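Local coordinates for protein tyrosine aminotransferase (PDB 4IX8) that probably transfers the amino group of L-tyrosine to 2-oxoglutarate, using pyridoxal 5'-phosphate as its cofactor, at residues 376-381 with 414-419; 360-365 with 434-439; 113-118 with 138-143; 106-111 with 313-318. All coordinates share one frame; numbering follows the deposited sequence.

In the fold
The four contacts form two pairs at opposite ends of the subunit. Contacts 1 and 2 share one small sheet: strand 374-379 pairs with 416-420 on one side and with the edge strand 364-365 on the other, and helix 425-442 packs beside that edge. Contacts 3 and 4 lie on the other side of the chain's centre, about 12 Å apart between centres, and meet where I142 N is hydrogen-bonded to V109 O. Contacts 1 to 3 are largely buried, whereas contact 4 is a surface meeting of two loops. Their chemistry follows: backbone bonds in contact 1, apolar packing with one CH-pi contact in 2, an arginine gripping a strand carbonyl in 3, and hydroxyls and water in 4.

Contact 1: 376-381 with 414-419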
loop_
_atom_site.group_PDB
_atom_site.type_symbol
_atom_site.label_atom_id
_atom_site.label_comp_id
_atom_site.label_asym_id
_atom_site.label_seq_id
_atom_site.Cartn_x
_atom_site.Cartn_y
_atom_site.Cartn_z
ATOM N N MET A 376 -4.082 17.320 22.346
ATOM C CA MET A 376 -3.659 18.574 21.748
ATOM C C MET A 376 -3.524 19.643 22.832
ATOM O O MET A 376 -4.499 20.012 23.495
ATOM C CB MET A 376 -4.649 19.019 20.683
ATOM C CG MET A 376 -4.499 18.306 19.358
ATOM S SD MET A 376 -2.988 18.739 18.464
ATOM C CE MET A 376 -3.589 20.080 17.437
ATOM N N LEU A 377 -2.314 20.173 22.953
ATOM C CA LEU A 377 -1.971 21.165 23.962
ATOM C C LEU A 377 -2.077 22.514 23.313
ATOM O O LEU A 377 -1.425 22.747 22.303
ATOM C CB LEU A 377 -0.565 20.950 24.477
ATOM C CG LEU A 377 -0.332 19.515 24.929
ATOM C CD1 LEU A 377 1.122 19.379 25.329
ATOM C CD2 LEU A 377 -1.286 19.138 26.120
ATOM N N LYS A 378 -2.897 23.392 23.875
ATOM C CA LYS A 378 -3.057 24.711 23.294
ATOM C C LYS A 378 -2.115 25.693 23.954
ATOM O O LYS A 378 -2.046 25.752 25.183
ATOM C CB LYS A 378 -4.481 25.188 23.430
ATOM C CG LYS A 378 -4.696 26.522 22.796
ATOM C CD LYS A 378 -6.183 26.865 22.839
ATOM C CE LYS A 378 -6.437 28.371 22.675
ATOM N NZ LYS A 378 -5.668 28.919 21.514
ATOM N N LEU A 379 -1.386 26.459 23.145
ATOM C CA LEU A 379 -0.398 27.396 23.675
ATOM C C LEU A 379 -0.908 28.807 23.826
ATOM O O LEU A 379 -1.362 29.396 22.850
ATOM C CB LEU A 379 0.829 27.426 22.775
ATOM C CG LEU A 379 1.509 26.071 22.576
ATOM C CD1 LEU A 379 2.653 26.257 21.607
ATOM C CD2 LEU A 379 1.984 25.544 23.939
ATOM N N ASN A 380 -0.839 29.365 25.039
ATOM C CA ASN A 380 -1.046 30.806 25.193
ATOM C C ASN A 380 0.278 31.518 24.945
ATOM O O ASN A 380 1.119 31.627 25.838
ATOM C CB ASN A 380 -1.592 31.169 26.578
ATOM C CG ASN A 380 -2.206 32.582 26.618
ATOM O OD1 ASN A 380 -1.846 33.455 25.816
ATOM N ND2 ASN A 380 -3.155 32.792 27.530
ATOM N N LEU A 381 0.453 32.011 23.731
ATOM C CA LEU A 381 1.722 32.564 23.277
ATOM C C LEU A 381 2.069 33.860 23.969
ATOM O O LEU A 381 3.238 34.263 24.024
ATOM C CB LEU A 381 1.652 32.782 21.776
ATOM C CG LEU A 381 1.348 31.471 21.064
ATOM C CD1 LEU A 381 0.821 31.719 19.637
ATOM C CD2 LEU A 381 2.609 30.632 21.056
ATOM N N SER A 414 -2.012 25.774 13.665
ATOM C CA SER A 414 -0.973 26.403 14.426
ATOM C C SER A 414 -1.467 26.755 15.801
ATOM O O SER A 414 -2.661 26.925 16.005
ATOM C CB SER A 414 -0.468 27.682 13.719
ATOM O OG SER A 414 0.533 27.319 12.763
ATOM N N GLY A 415 -0.522 26.861 16.735
ATOM C CA GLY A 415 -0.815 27.305 18.077
ATOM C C GLY A 415 -1.031 26.143 19.034
ATOM O O GLY A 415 -1.365 26.366 20.220
ATOM N N PHE A 416 -0.755 24.923 18.565
ATOM C CA PHE A 416 -0.953 23.732 19.384
ATOM C C PHE A 416 0.205 22.788 19.332
ATOM O O PHE A 416 1.115 22.950 18.515
ATOM C CB PHE A 416 -2.188 22.966 18.941
ATOM C CG PHE A 416 -3.473 23.735 19.105
ATOM C CD1 PHE A 416 -3.840 24.701 18.189
ATOM C CD2 PHE A 416 -4.302 23.501 20.190
ATOM C CE1 PHE A 416 -5.004 25.438 18.349
ATOM C CE2 PHE A 416 -5.485 24.205 20.338
ATOM C CZ PHE A 416 -5.828 25.182 19.400
ATOM N N LEU A 417 0.123 21.759 20.175
ATOM C CA LEU A 417 1.102 20.683 20.185
ATOM C C LEU A 417 0.408 19.342 20.338
ATOM O O LEU A 417 -0.473 19.194 21.192
ATOM C CB LEU A 417 2.087 20.853 21.326
ATOM C CG LEU A 417 2.896 22.143 21.362
ATOM C CD1 LEU A 417 3.568 22.212 22.695
ATOM C CD2 LEU A 417 3.921 22.154 20.236
ATOM N N ARG A 418 0.808 18.369 19.525
ATOM C CA ARG A 418 0.295 17.025 19.666
ATOM C C ARG A 418 1.241 16.231 20.533
ATOM O O ARG A 418 2.427 16.195 20.266
ATOM C CB ARG A 418 0.124 16.286 18.310
ATOM C CG ARG A 418 -0.829 15.104 18.469
ATOM C CD ARG A 418 -0.844 14.159 17.323
ATOM N NE ARG A 418 0.399 13.412 17.199
ATOM C CZ ARG A 418 0.573 12.424 16.322
ATOM N NH1 ARG A 418 -0.406 12.070 15.484
ATOM N NH2 ARG A 418 1.718 11.786 16.288
ATOM N N ALA A 419 0.691 15.585 21.554
ATOM C CA ALA A 419 1.453 14.728 22.438
ATOM C C ALA A 419 0.731 13.407 22.537
ATOM O O ALA A 419 -0.509 13.328 22.469
ATOM C CB ALA A 419 1.611 15.352 23.796
#
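K378 and F416 face each other as a non-hydrogen-bonded pair of antiparallel strands, and the lysine shows how the aliphatic part of a charged residue can line an aromatic ring. Its CB lies 3.4 Å from F416 CE2, and CG follows at 3.5 Å from the same atom. CD stays beside the ring at 3.7 Å from CE2, with CZ almost as near. A trans start places CG anti to the lysine's own backbone N and sends the chain along the ring, and only at the last torsion (chi4 48°) does it bend, bringing NZ to 4.3 Å from F416 CZ. On the same face of the sheet, M376 doubles back at chi2 and chi3, so that its CE reaches F416 CB at 3.5 Å.

Between M376 and K378, L377 pairs with L417, and the two exchange backbone hydrogen bonds. L377 N to L417 O is short and nearly straight (2.7 Å, 173°), while the return bond from L417 N is more bent, at 141°. L379 N adds a third bond, to G415 O (2.9 Å). On the opposite face, L379 CD2 packs against L417 CD1.

The R418 guanidinium bonds outside the pair, NH2 to S73 O and NH1 to N221 OD1. W196 meets the F416 ring, helix 390-401 covers L379 and L417 through F393, and strands 364-365 and 403-407 continue the sheet on either side of this pair.

Contact 2: 360-365 with 434-439; sequences HDIGIS and RIIEFC
I435, I436 and C439 of helix 425-442 pack on I364 of edge strand 364-365 and on H360 and I362 of the loop that leads into it: an alpha/beta layer built without a single hydrogen bond between the two segments. The first of the three, I435, reaches I364 through its CG2 branch, 4.1 Å from I364 CD1, with the two side chains crossing at about a right angle. I436 comes next and serves two residues. Its CG1 touches I362 CD1, while its two methyls meet the imidazole of H360 differently: CD1 reaches CE1 at 3.6 Å, and CG2 makes a CH-pi contact over the face. Burial here leaves H360 ND1 with no polar partner in the model.

One turn beyond I435, and bonded to its O through the backbone N, C439 touches both I362 and I364. Its CB lies 3.5 Å from I362 CB. The branch I362 CG1 stands between its own backbone N and carbonyl carbon (chi1 44°), leaving CB and CG2 to face the cysteine. F393 of helix 390-401 also touches C439. On the strand side, C439 SG lies 4.0 Å from I364 CD1, the same methyl that I435 CG2 meets.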
loop_
_atom_site.group_PDB
_atom_site.type_symbol
_atom_site.label_atom_id
_atom_site.label_comp_id
_atom_site.label_asym_id
_atom_site.label_seq_id
_atom_site.Cartn_x
_atom_site.Cartn_y
_atom_site.Cartn_z
ATOM N N HIS A 360 -0.351 24.112 36.838
ATOM C CA HIS A 360 0.617 25.217 36.872
ATOM C C HIS A 360 0.184 26.307 35.901
ATOM O O HIS A 360 -0.419 26.018 34.859
ATOM C CB HIS A 360 2.015 24.747 36.473
ATOM C CG HIS A 360 2.609 23.727 37.390
ATOM N ND1 HIS A 360 2.364 22.370 37.265
ATOM C CD2 HIS A 360 3.470 23.858 38.424
ATOM C CE1 HIS A 360 3.025 21.721 38.205
ATOM N NE2 HIS A 360 3.705 22.600 38.918
ATOM N N ASP A 361 0.543 27.545 36.201
ATOM C CA ASP A 361 0.151 28.651 35.343
ATOM C C ASP A 361 1.192 28.883 34.244
ATOM O O ASP A 361 1.935 29.861 34.282
ATOM C CB ASP A 361 -0.051 29.897 36.206
ATOM C CG ASP A 361 -0.602 31.057 35.432
ATOM O OD1 ASP A 361 -1.535 30.866 34.640
ATOM O OD2 ASP A 361 -0.104 32.177 35.623
ATOM N N ILE A 362 1.239 27.981 33.269
ATOM C CA ILE A 362 2.345 27.950 32.304
ATOM C C ILE A 362 1.892 28.120 30.865
ATOM O O ILE A 362 2.694 27.964 29.939
ATOM C CB ILE A 362 3.143 26.625 32.408
ATOM C CG1 ILE A 362 2.187 25.453 32.517
ATOM C CG2 ILE A 362 4.051 26.642 33.640
ATOM C CD1 ILE A 362 2.785 24.119 32.187
ATOM N N GLY A 363 0.609 28.414 30.664
ATOM C CA GLY A 363 0.122 28.824 29.358
ATOM C C GLY A 363 -0.297 27.681 28.460
ATOM O O GLY A 363 -0.375 27.846 27.234
ATOM N N ILE A 364 -0.576 26.529 29.076
ATOM C CA ILE A 364 -1.030 25.322 28.380
ATOM C C ILE A 364 -2.452 24.967 28.802
ATOM O O ILE A 364 -2.724 24.752 29.975
ATOM C CB ILE A 364 -0.100 24.119 28.642
ATOM C CG1 ILE A 364 1.224 24.343 27.933
ATOM C CG2 ILE A 364 -0.713 22.799 28.117
ATOM C CD1 ILE A 364 2.292 23.399 28.334
ATOM N N SER A 365 -3.360 24.975 27.839
ATOM C CA SER A 365 -4.727 24.529 28.047
ATOM C C SER A 365 -4.964 23.245 27.236
ATOM O O SER A 365 -4.266 22.989 26.258
ATOM C CB SER A 365 -5.686 25.641 27.614
ATOM O OG SER A 365 -7.018 25.220 27.714
ATOM N N ARG A 434 9.705 18.187 32.587
ATOM C CA ARG A 434 10.628 19.013 31.807
ATOM C C ARG A 434 9.911 20.123 31.054
ATOM O O ARG A 434 10.456 21.215 30.854
ATOM C CB ARG A 434 11.402 18.150 30.827
ATOM C CG ARG A 434 12.338 17.148 31.502
ATOM C CD ARG A 434 13.229 16.526 30.432
ATOM N NE ARG A 434 13.759 15.219 30.795
ATOM C CZ ARG A 434 14.411 14.418 29.955
ATOM N NH1 ARG A 434 14.609 14.791 28.696
ATOM N NH2 ARG A 434 14.865 13.243 30.383
ATOM N N ILE A 435 8.660 19.851 30.710
ATOM C CA ILE A 435 7.836 20.801 30.015
ATOM C C ILE A 435 7.444 21.923 30.972
ATOM O O ILE A 435 7.479 23.101 30.613
ATOM C CB ILE A 435 6.610 20.119 29.471
ATOM C CG1 ILE A 435 7.033 19.200 28.327
ATOM C CG2 ILE A 435 5.616 21.146 28.920
ATOM C CD1 ILE A 435 6.033 18.190 27.951
ATOM N N ILE A 436 7.097 21.556 32.199
ATOM C CA ILE A 436 6.788 22.536 33.217
ATOM C C ILE A 436 7.975 23.429 33.485
ATOM O O ILE A 436 7.882 24.644 33.462
ATOM C CB ILE A 436 6.372 21.840 34.493
ATOM C CG1 ILE A 436 5.015 21.174 34.262
ATOM C CG2 ILE A 436 6.329 22.814 35.677
ATOM C CD1 ILE A 436 4.619 20.249 35.378
ATOM N N GLU A 437 9.101 22.809 33.765
ATOM C CA GLU A 437 10.324 23.544 33.983
ATOM C C GLU A 437 10.619 24.417 32.771
ATOM O O GLU A 437 11.033 25.557 32.899
ATOM C CB GLU A 437 11.445 22.560 34.258
ATOM C CG GLU A 437 12.823 23.128 34.285
ATOM C CD GLU A 437 13.821 22.015 34.148
ATOM O OE1 GLU A 437 13.718 21.064 34.955
ATOM O OE2 GLU A 437 14.652 22.058 33.208
ATOM N N PHE A 438 10.377 23.883 31.587
ATOM C CA PHE A 438 10.696 24.600 30.366
ATOM C C PHE A 438 9.844 25.865 30.214
ATOM O O PHE A 438 10.335 26.934 29.838
ATOM C CB PHE A 438 10.485 23.683 29.178
ATOM C CG PHE A 438 10.539 24.378 27.860
ATOM C CD1 PHE A 438 11.745 24.669 27.274
ATOM C CD2 PHE A 438 9.399 24.717 27.209
ATOM C CE1 PHE A 438 11.807 25.288 26.067
ATOM C CE2 PHE A 438 9.459 25.338 25.988
ATOM C CZ PHE A 438 10.669 25.628 25.427
ATOM N N CYS A 439 8.564 25.740 30.531
ATOM C CA CYS A 439 7.656 26.868 30.421
ATOM C C CYS A 439 8.023 28.000 31.400
ATOM O O CYS A 439 8.080 29.170 31.006
ATOM C CB CYS A 439 6.225 26.402 30.663
ATOM S SG CYS A 439 5.535 25.541 29.291
#

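Contact 3: 113-118 with 138-143; sequences NLRQVV and ENVIIT
The guanidinium of R115 meets the start of strand 140-143 at its edge: E138 O lies there in the plane, V140 O at the edge but 22° out of it, while V109 CG1 covers one of the faces. NE gives the main hydrogen bond, 2.8 Å to V140 O. That bond is bent (142°), and NH2 adds a weak second bond to the same oxygen at 3.3 Å. NH2 also comes within 3.0 Å of E138 O. A bend at chi3 brings the head group onto V140 O, and one carbonyl on the sheet edge thus receives two N-H groups of a helix residue.

Beneath the polar grip, apolar side chains close the interface. R115 CG lies 3.8 Å from I142 CG1. The terminal methyl I142 CD1 tucks against L114, 3.7 Å from CD2, and one turn further along the helix V118 CG1 meets V140 CG1 at 3.9 Å.

The helical segment 113-118 crosses strand 140-143 at 117° between their directions; that strand is an outermost one of the large sheet within this chain. V118 continues onto W293 and I295 of the adjacent strand 292-297, and helix 322-331 packs against L114 and I142 through Q325.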
loop_
_atom_site.group_PDB
_atom_site.type_symbol
_atom_site.label_atom_id
_atom_site.label_comp_id
_atom_site.label_asym_id
_atom_site.label_seq_id
_atom_site.Cartn_x
_atom_site.Cartn_y
_atom_site.Cartn_z
ATOM N N ASN A 113 -14.216 -14.081 2.855
ATOM C CA ASN A 113 -14.589 -14.397 4.240
ATOM C C ASN A 113 -14.317 -13.215 5.152
ATOM O O ASN A 113 -15.156 -12.897 5.991
ATOM C CB ASN A 113 -13.900 -15.677 4.762
ATOM C CG ASN A 113 -12.386 -15.611 4.739
ATOM O OD1 ASN A 113 -11.785 -14.745 4.091
ATOM N ND2 ASN A 113 -11.754 -16.569 5.414
ATOM N N LEU A 114 -13.218 -12.498 4.934
ATOM C CA LEU A 114 -12.911 -11.314 5.758
ATOM C C LEU A 114 -13.942 -10.201 5.483
ATOM O O LEU A 114 -14.419 -9.520 6.397
ATOM C CB LEU A 114 -11.485 -10.775 5.487
ATOM C CG LEU A 114 -11.089 -9.494 6.275
ATOM C CD1 LEU A 114 -11.237 -9.750 7.761
ATOM C CD2 LEU A 114 -9.685 -9.017 5.980
ATOM N N ARG A 115 -14.343 -10.057 4.233
ATOM C CA ARG A 115 -15.331 -9.033 3.923
ATOM C C ARG A 115 -16.642 -9.341 4.656
ATOM O O ARG A 115 -17.282 -8.433 5.210
ATOM C CB ARG A 115 -15.547 -8.929 2.408
ATOM C CG ARG A 115 -14.336 -8.413 1.657
ATOM C CD ARG A 115 -14.531 -8.550 0.121
ATOM N NE ARG A 115 -15.531 -7.618 -0.371
ATOM C CZ ARG A 115 -16.147 -7.729 -1.552
ATOM N NH1 ARG A 115 -15.878 -8.753 -2.341
ATOM N NH2 ARG A 115 -17.039 -6.817 -1.941
ATOM N N GLN A 116 -17.017 -10.620 4.690
ATOM C CA GLN A 116 -18.222 -11.019 5.411
ATOM C C GLN A 116 -18.076 -10.766 6.895
ATOM O O GLN A 116 -19.013 -10.289 7.556
ATOM C CB GLN A 116 -18.524 -12.490 5.158
ATOM C CG GLN A 116 -19.246 -12.671 3.839
ATOM C CD GLN A 116 -18.997 -14.013 3.190
ATOM O OE1 GLN A 116 -18.780 -15.008 3.860
ATOM N NE2 GLN A 116 -18.969 -14.029 1.857
ATOM N N VAL A 117 -16.886 -11.065 7.408
ATOM C CA VAL A 117 -16.598 -10.934 8.838
ATOM C C VAL A 117 -16.595 -9.465 9.277
ATOM O O VAL A 117 -17.145 -9.127 10.315
ATOM C CB VAL A 117 -15.237 -11.627 9.161
ATOM C CG1 VAL A 117 -14.649 -11.140 10.428
ATOM C CG2 VAL A 117 -15.404 -13.150 9.209
ATOM N N VAL A 118 -15.974 -8.601 8.484
ATOM C CA VAL A 118 -15.919 -7.183 8.807
ATOM C C VAL A 118 -17.312 -6.602 8.857
ATOM O O VAL A 118 -17.650 -5.792 9.714
ATOM C CB VAL A 118 -15.111 -6.444 7.767
ATOM C CG1 VAL A 118 -15.386 -4.965 7.822
ATOM C CG2 VAL A 118 -13.643 -6.737 7.943
ATOM N N GLU A 138 -20.934 -7.035 0.438
ATOM C CA GLU A 138 -20.711 -6.596 -0.935
ATOM C C GLU A 138 -20.100 -5.202 -0.975
ATOM O O GLU A 138 -19.357 -4.899 -1.901
ATOM C CB GLU A 138 -22.023 -6.594 -1.747
ATOM C CG GLU A 138 -22.582 -7.988 -2.110
ATOM C CD GLU A 138 -23.536 -8.581 -1.083
ATOM O OE1 GLU A 138 -23.589 -8.068 0.053
ATOM O OE2 GLU A 138 -24.231 -9.583 -1.428
ATOM N N ASN A 139 -20.339 -4.399 0.066
ATOM C CA ASN A 139 -19.897 -2.985 0.125
ATOM C C ASN A 139 -18.687 -2.745 1.008
ATOM O O ASN A 139 -18.366 -1.592 1.342
ATOM C CB ASN A 139 -21.037 -2.105 0.647
ATOM C CG ASN A 139 -22.226 -2.106 -0.285
ATOM O OD1 ASN A 139 -22.065 -2.150 -1.493
ATOM N ND2 ASN A 139 -23.419 -2.123 0.272
ATOM N N VAL A 140 -18.017 -3.838 1.359
ATOM C CA VAL A 140 -16.764 -3.798 2.089
ATOM C C VAL A 140 -15.590 -4.015 1.145
ATOM O O VAL A 140 -15.593 -4.952 0.356
ATOM C CB VAL A 140 -16.682 -4.920 3.193
ATOM C CG1 VAL A 140 -15.322 -4.885 3.895
ATOM C CG2 VAL A 140 -17.784 -4.776 4.201
ATOM N N ILE A 141 -14.544 -3.213 1.320
ATOM C CA ILE A 141 -13.318 -3.398 0.576
ATOM C C ILE A 141 -12.161 -3.509 1.554
ATOM O O ILE A 141 -12.019 -2.682 2.454
ATOM C CB ILE A 141 -13.058 -2.243 -0.428
ATOM C CG1 ILE A 141 -14.190 -2.169 -1.446
ATOM C CG2 ILE A 141 -11.754 -2.483 -1.165
ATOM C CD1 ILE A 141 -14.119 -1.007 -2.381
ATOM N N ILE A 142 -11.349 -4.558 1.380
ATOM C CA ILE A 142 -10.181 -4.734 2.199
ATOM C C ILE A 142 -9.040 -3.961 1.523
ATOM O O ILE A 142 -8.842 -4.049 0.317
ATOM C CB ILE A 142 -9.820 -6.211 2.374
ATOM C CG1 ILE A 142 -11.026 -7.001 2.888
ATOM C CG2 ILE A 142 -8.637 -6.367 3.343
ATOM C CD1 ILE A 142 -11.636 -6.452 4.174
ATOM N N THR A 143 -8.329 -3.174 2.325
ATOM C CA THR A 143 -7.335 -2.221 1.842
ATOM C C THR A 143 -5.994 -2.403 2.542
ATOM O O THR A 143 -5.933 -2.985 3.629
ATOM C CB THR A 143 -7.797 -0.759 2.067
ATOM O OG1 THR A 143 -8.025 -0.523 3.483
ATOM C CG2 THR A 143 -9.072 -0.460 1.300
#

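Contact 4: 106-111 with 313-318; sequences PPTVGA and LTQLIA
Two type I beta turns meet here, each presenting a threonine at its second position: T108 in the turn P107 to G110, which leads into helix 112-122, and T314 in the turn L313 to L316, which begins at the end of helix 304-313. The principle is that of loops joined by a few polar atoms rather than by a broad apolar surface.

T108 OG1 donates a hydrogen bond of 2.8 Å to T314 OG1. Both hydroxyls stand between their own backbone N and carbonyl carbon (chi1 64° in each), which lets the two oxygens meet. T314 OG1 is held from a second direction by its bond to E311 O in the preceding helix, so a hydroxyl pair relays the grip from one loop to the end of a helix. Close neighbours complete the meeting: T314 CB lies 3.2 Å from T108 O, V109 CG2 comes within 3.4 Å of T314 OG1, and T108 CG2 rests 3.9 Å from A318 CA. Within the first turn, G110 N closes back onto P107 O.

The loop 313-318 also touches the second subunit. L316 O accepts a hydrogen bond from H173 NE2 of that subunit, and I317 packs on Q148 of the second subunit as well as on Q148 of its own chain.

Beyond T108, a single water spans the two loops, donating one hydrogen to P106 O at 2.6 Å and the other to A318 O at 2.7 Å.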
loop_
_atom_site.group_PDB
_atom_site.type_symbol
_atom_site.label_atom_id
_atom_site.label_comp_id
_atom_site.label_asym_id
_atom_site.label_seq_id
_atom_site.Cartn_x
_atom_site.Cartn_y
_atom_site.Cartn_z
ATOM N N PRO A 106 -5.104 -13.287 -3.329
ATOM C CA PRO A 106 -6.479 -12.995 -2.944
ATOM C C PRO A 106 -7.167 -12.182 -4.019
ATOM O O PRO A 106 -6.492 -11.605 -4.873
ATOM C CB PRO A 106 -6.324 -12.144 -1.724
ATOM C CG PRO A 106 -5.093 -11.350 -2.037
ATOM C CD PRO A 106 -4.181 -12.290 -2.782
ATOM N N PRO A 107 -8.495 -12.111 -3.967
ATOM C CA PRO A 107 -9.202 -11.162 -4.831
ATOM C C PRO A 107 -8.735 -9.752 -4.513
ATOM O O PRO A 107 -8.473 -9.504 -3.327
ATOM C CB PRO A 107 -10.677 -11.373 -4.477
ATOM C CG PRO A 107 -10.731 -12.757 -3.777
ATOM C CD PRO A 107 -9.396 -12.903 -3.106
ATOM N N THR A 108 -8.638 -8.851 -5.502
ATOM C CA THR A 108 -7.974 -7.565 -5.272
ATOM C C THR A 108 -8.770 -6.709 -4.292
ATOM O O THR A 108 -8.272 -5.776 -3.748
ATOM C CB THR A 108 -7.795 -6.776 -6.568
ATOM O OG1 THR A 108 -9.081 -6.444 -7.105
ATOM C CG2 THR A 108 -6.965 -7.572 -7.564
ATOM N N VAL A 109 -10.042 -7.027 -4.150
ATOM C CA VAL A 109 -10.961 -6.294 -3.319
ATOM C C VAL A 109 -10.987 -6.843 -1.877
ATOM O O VAL A 109 -11.588 -6.240 -1.002
ATOM C CB VAL A 109 -12.347 -6.320 -4.014
ATOM C CG1 VAL A 109 -13.492 -6.098 -3.105
ATOM C CG2 VAL A 109 -12.356 -5.254 -5.079
ATOM N N GLY A 110 -10.356 -7.994 -1.664
ATOM C CA GLY A 110 -10.309 -8.641 -0.368
ATOM C C GLY A 110 -10.885 -10.046 -0.436
ATOM O O GLY A 110 -11.684 -10.384 -1.318
ATOM N N ALA A 111 -10.431 -10.884 0.475
ATOM C CA ALA A 111 -10.938 -12.246 0.618
ATOM C C ALA A 111 -12.414 -12.189 1.011
ATOM O O ALA A 111 -12.794 -11.381 1.870
ATOM C CB ALA A 111 -10.147 -12.974 1.651
ATOM N N LEU A 313 -9.995 0.266 -8.855
ATOM C CA LEU A 313 -8.687 0.802 -8.460
ATOM C C LEU A 313 -7.889 -0.110 -7.500
ATOM O O LEU A 313 -6.662 0.015 -7.418
ATOM C CB LEU A 313 -8.853 2.183 -7.810
ATOM C CG LEU A 313 -9.223 3.339 -8.759
ATOM C CD1 LEU A 313 -9.293 4.648 -7.994
ATOM C CD2 LEU A 313 -8.231 3.494 -9.863
ATOM N N THR A 314 -8.532 -1.087 -6.872
ATOM C CA THR A 314 -7.765 -2.071 -6.102
ATOM C C THR A 314 -6.908 -2.917 -7.018
ATOM O O THR A 314 -5.979 -3.594 -6.573
ATOM C CB THR A 314 -8.653 -3.021 -5.304
ATOM O OG1 THR A 314 -9.462 -3.808 -6.197
ATOM C CG2 THR A 314 -9.517 -2.263 -4.353
ATOM N N GLN A 315 -7.211 -2.912 -8.308
ATOM C CA GLN A 315 -6.435 -3.759 -9.209
ATOM C C GLN A 315 -5.000 -3.272 -9.308
ATOM O O GLN A 315 -4.099 -4.035 -9.659
ATOM C CB GLN A 315 -7.067 -3.800 -10.603
ATOM C CG GLN A 315 -8.460 -4.453 -10.583
ATOM C CD GLN A 315 -9.270 -4.314 -11.894
ATOM O OE1 GLN A 315 -9.121 -3.346 -12.679
ATOM N NE2 GLN A 315 -10.177 -5.261 -12.102
ATOM N N LEU A 316 -4.754 -2.009 -8.990
ATOM C CA LEU A 316 -3.435 -1.467 -9.298
ATOM C C LEU A 316 -2.279 -2.032 -8.475
ATOM O O LEU A 316 -1.209 -2.219 -9.028
ATOM C CB LEU A 316 -3.471 0.039 -9.178
ATOM C CG LEU A 316 -4.374 0.667 -10.237
ATOM C CD1 LEU A 316 -4.610 2.124 -9.943
ATOM C CD2 LEU A 316 -3.798 0.493 -11.622
ATOM N N ILE A 317 -2.456 -2.277 -7.176
ATOM C CA ILE A 317 -1.416 -2.974 -6.401
ATOM C C ILE A 317 -1.794 -4.431 -6.154
ATOM O O ILE A 317 -1.005 -5.191 -5.604
ATOM C CB ILE A 317 -1.130 -2.279 -5.053
ATOM C CG1 ILE A 317 -2.290 -2.443 -4.066
ATOM C CG2 ILE A 317 -0.799 -0.786 -5.334
ATOM C CD1 ILE A 317 -1.896 -2.050 -2.667
ATOM N N ALA A 318 -3.011 -4.790 -6.545
ATOM C CA ALA A 318 -3.515 -6.174 -6.555
ATOM C C ALA A 318 -3.695 -6.720 -5.141
ATOM O O ALA A 318 -3.465 -7.897 -4.888
ATOM C CB ALA A 318 -2.597 -7.092 -7.363
HETATM O O HOH W 1 -4.476 -10.198 -5.837
#